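Local coordinates for protein glutathione transferase o1 (Bombyx mori, PDB 3RBT) that belongs to the Omega class of glutathione transferases, whose members transfer glutathione or reduce substrates such as dehydroascorbate, though its own activity may be limited, at residues Val41-Glu46 with Val179-Glu184. Numbering follows the deposited sequence.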
loop_
_atom_site.group_PDB
_atom_site.type_symbol
_atom_site.label_atom_id
_atom_site.label_comp_id
_atom_site.label_asym_id
_atom_site.label_seq_id
_atom_site.Cartn_x
_atom_site.Cartn_y
_atom_site.Cartn_z
ATOM N N VAL A 41 -7.940 -10.833 -7.444
ATOM C CA VAL A 41 -7.285 -12.021 -6.936
ATOM C C VAL A 41 -7.601 -13.239 -7.816
ATOM O O VAL A 41 -6.729 -14.075 -8.041
ATOM C CB VAL A 41 -7.639 -12.285 -5.449
ATOM C CG1 VAL A 41 -6.919 -13.535 -4.941
ATOM C CG2 VAL A 41 -7.258 -11.067 -4.587
ATOM N N LEU A 42 -8.832 -13.336 -8.318
ATOM C CA LEU A 42 -9.174 -14.413 -9.263
ATOM C C LEU A 42 -8.303 -14.374 -10.528
ATOM O O LEU A 42 -7.861 -15.412 -11.006
ATOM C CB LEU A 42 -10.668 -14.395 -9.639
ATOM C CG LEU A 42 -11.660 -14.821 -8.545
ATOM C CD1 LEU A 42 -13.101 -14.469 -8.941
ATOM C CD2 LEU A 42 -11.531 -16.318 -8.233
ATOM N N LEU A 43 -8.072 -13.179 -11.058
ATOM C CA LEU A 43 -7.217 -13.006 -12.243
ATOM C C LEU A 43 -5.780 -13.498 -12.021
ATOM O O LEU A 43 -5.231 -14.225 -12.854
ATOM C CB LEU A 43 -7.199 -11.537 -12.683
ATOM C CG LEU A 43 -8.521 -10.975 -13.210
ATOM C CD1 LEU A 43 -8.403 -9.458 -13.482
ATOM C CD2 LEU A 43 -9.057 -11.747 -14.428
ATOM N N VAL A 44 -5.194 -13.097 -10.892
ATOM C CA VAL A 44 -3.822 -13.470 -10.530
ATOM C C VAL A 44 -3.678 -14.976 -10.317
ATOM O O VAL A 44 -2.777 -15.604 -10.887
ATOM C CB VAL A 44 -3.324 -12.651 -9.304
ATOM C CG1 VAL A 44 -1.962 -13.159 -8.801
ATOM C CG2 VAL A 44 -3.237 -11.178 -9.685
ATOM N N LEU A 45 -4.573 -15.557 -9.523
ATOM C CA LEU A 45 -4.591 -17.013 -9.312
ATOM C C LEU A 45 -4.607 -17.784 -10.625
ATOM O O LEU A 45 -3.886 -18.777 -10.798
ATOM C CB LEU A 45 -5.816 -17.417 -8.494
ATOM C CG LEU A 45 -5.805 -17.126 -6.991
ATOM C CD1 LEU A 45 -7.235 -17.064 -6.494
ATOM C CD2 LEU A 45 -5.005 -18.195 -6.233
ATOM N N GLU A 46 -5.444 -17.321 -11.545
ATOM C CA GLU A 46 -5.596 -17.957 -12.847
ATOM C C GLU A 46 -4.318 -17.747 -13.672
ATOM O O GLU A 46 -3.771 -18.699 -14.223
ATOM C CB GLU A 46 -6.838 -17.392 -13.555
ATOM C CG GLU A 46 -7.466 -18.312 -14.604
ATOM C CD GLU A 46 -8.253 -19.474 -14.010
ATOM O OE1 GLU A 46 -9.188 -19.254 -13.216
ATOM O OE2 GLU A 46 -7.939 -20.622 -14.354
ATOM N N VAL A 179 -5.514 -3.701 -12.462
ATOM C CA VAL A 179 -6.304 -2.580 -12.937
ATOM C C VAL A 179 -7.586 -3.039 -13.659
ATOM O O VAL A 179 -8.613 -2.337 -13.642
ATOM C CB VAL A 179 -5.383 -1.716 -13.853
ATOM C CG1 VAL A 179 -6.057 -1.231 -15.077
ATOM C CG2 VAL A 179 -4.713 -0.589 -13.049
ATOM N N TRP A 180 -7.531 -4.228 -14.253
ATOM C CA TRP A 180 -8.597 -4.704 -15.132
ATOM C C TRP A 180 -10.018 -4.737 -14.547
ATOM O O TRP A 180 -10.950 -4.297 -15.220
ATOM C CB TRP A 180 -8.260 -6.062 -15.765
ATOM C CG TRP A 180 -9.298 -6.438 -16.787
ATOM C CD1 TRP A 180 -10.202 -7.447 -16.708
ATOM C CD2 TRP A 180 -9.569 -5.750 -18.019
ATOM N NE1 TRP A 180 -11.015 -7.448 -17.824
ATOM C CE2 TRP A 180 -10.645 -6.409 -18.640
ATOM C CE3 TRP A 180 -9.005 -4.630 -18.650
ATOM C CZ2 TRP A 180 -11.156 -6.006 -19.882
ATOM C CZ3 TRP A 180 -9.523 -4.218 -19.867
ATOM C CH2 TRP A 180 -10.589 -4.903 -20.472
ATOM N N PRO A 181 -10.199 -5.268 -13.319
ATOM C CA PRO A 181 -11.575 -5.410 -12.847
ATOM C C PRO A 181 -12.424 -4.134 -12.971
ATOM O O PRO A 181 -13.563 -4.215 -13.420
ATOM C CB PRO A 181 -11.392 -5.829 -11.380
ATOM C CG PRO A 181 -10.137 -6.609 -11.413
ATOM C CD PRO A 181 -9.249 -5.823 -12.335
ATOM N N TRP A 182 -11.862 -2.981 -12.618
ATOM C CA TRP A 182 -12.588 -1.719 -12.723
ATOM C C TRP A 182 -12.776 -1.285 -14.171
ATOM O O TRP A 182 -13.845 -0.796 -14.530
ATOM C CB TRP A 182 -11.934 -0.625 -11.869
ATOM C CG TRP A 182 -12.094 -0.953 -10.413
ATOM C CD1 TRP A 182 -13.101 -0.532 -9.575
ATOM C CD2 TRP A 182 -11.252 -1.804 -9.632
ATOM N NE1 TRP A 182 -12.920 -1.064 -8.321
ATOM C CE2 TRP A 182 -11.796 -1.852 -8.330
ATOM C CE3 TRP A 182 -10.080 -2.528 -9.904
ATOM C CZ2 TRP A 182 -11.203 -2.591 -7.298
ATOM C CZ3 TRP A 182 -9.498 -3.263 -8.881
ATOM C CH2 TRP A 182 -10.065 -3.293 -7.597
ATOM N N VAL A 183 -11.759 -1.504 -15.004
ATOM C CA VAL A 183 -11.861 -1.188 -16.427
ATOM C C VAL A 183 -12.986 -1.990 -17.113
ATOM O O VAL A 183 -13.775 -1.437 -17.878
ATOM C CB VAL A 183 -10.498 -1.340 -17.149
ATOM C CG1 VAL A 183 -10.644 -1.117 -18.651
ATOM C CG2 VAL A 183 -9.495 -0.347 -16.579
ATOM N N GLU A 184 -13.070 -3.285 -16.821
ATOM C CA GLU A 184 -14.116 -4.134 -17.397
ATOM C C GLU A 184 -15.519 -3.647 -17.007
ATOM O O GLU A 184 -16.448 -3.690 -17.819
ATOM C CB GLU A 184 -13.929 -5.572 -16.941
ATOM C CG GLU A 184 -14.665 -6.588 -17.776
ATOM C CD GLU A 184 -14.444 -7.981 -17.247
ATOM O OE1 GLU A 184 -15.207 -8.400 -16.345
ATOM O OE2 GLU A 184 -13.496 -8.649 -17.723
#
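Leu43 reaches across the domain interface of a glutathione transferase to meet Trp180 and Pro181. Its helix, 36-47, follows the first strand of the thioredoxin-like N-terminal domain, whereas helix 174-186 belongs to the all-helical C-terminal domain. The tight part is a single methyl group: CD1 of Leu43 lies 3.9 Å from CD of Pro181 and 4.1 Å from CB of Trp180, near the plane of the indole at its edge. Leucine suits this place because its branched end can span the gap between two helices whose nearest CA atoms, those of Leu43 and Pro181, are 8.8 Å apart. Setting CG anti to the carbonyl carbon (chi1 -66°) brings CD1 alongside the CG-CD edge of the proline ring, the two side chains passing in antiparallel directions.

Proline offers a compact apolar ring, and its nitrogen has no hydrogen to give to the preceding turn, which fits the kink here; the following Trp182 N makes a weak bond to Val179 O, 3.5 Å long. The contact buries about 95 Å² of surface, both sides summed, and goes no further along 41-46, where Leu43 alone touches 179-184. Glu46, nearly one turn beyond it, is partly exposed; its OE1 is hydrogen-bonded to Tyr52 OH.

Tryptophan at 180 combines a broad apolar surface with one polar N-H. With CG anti to the backbone N (chi1 -173°), the indole lies against the stem of Glu184, whose CB sits over one face, toward the rim; the indole also meets Trp210 edge-to-face. Glutamate, one helical turn later, serves both by this aliphatic stem and by its acid: OE1 is hydrogen-bonded to Tyr230 OH, and OE2 of Glu184 accepts the N-H of Trp180 NE1 at 2.8 Å, approached from 44° above the carboxylate plane.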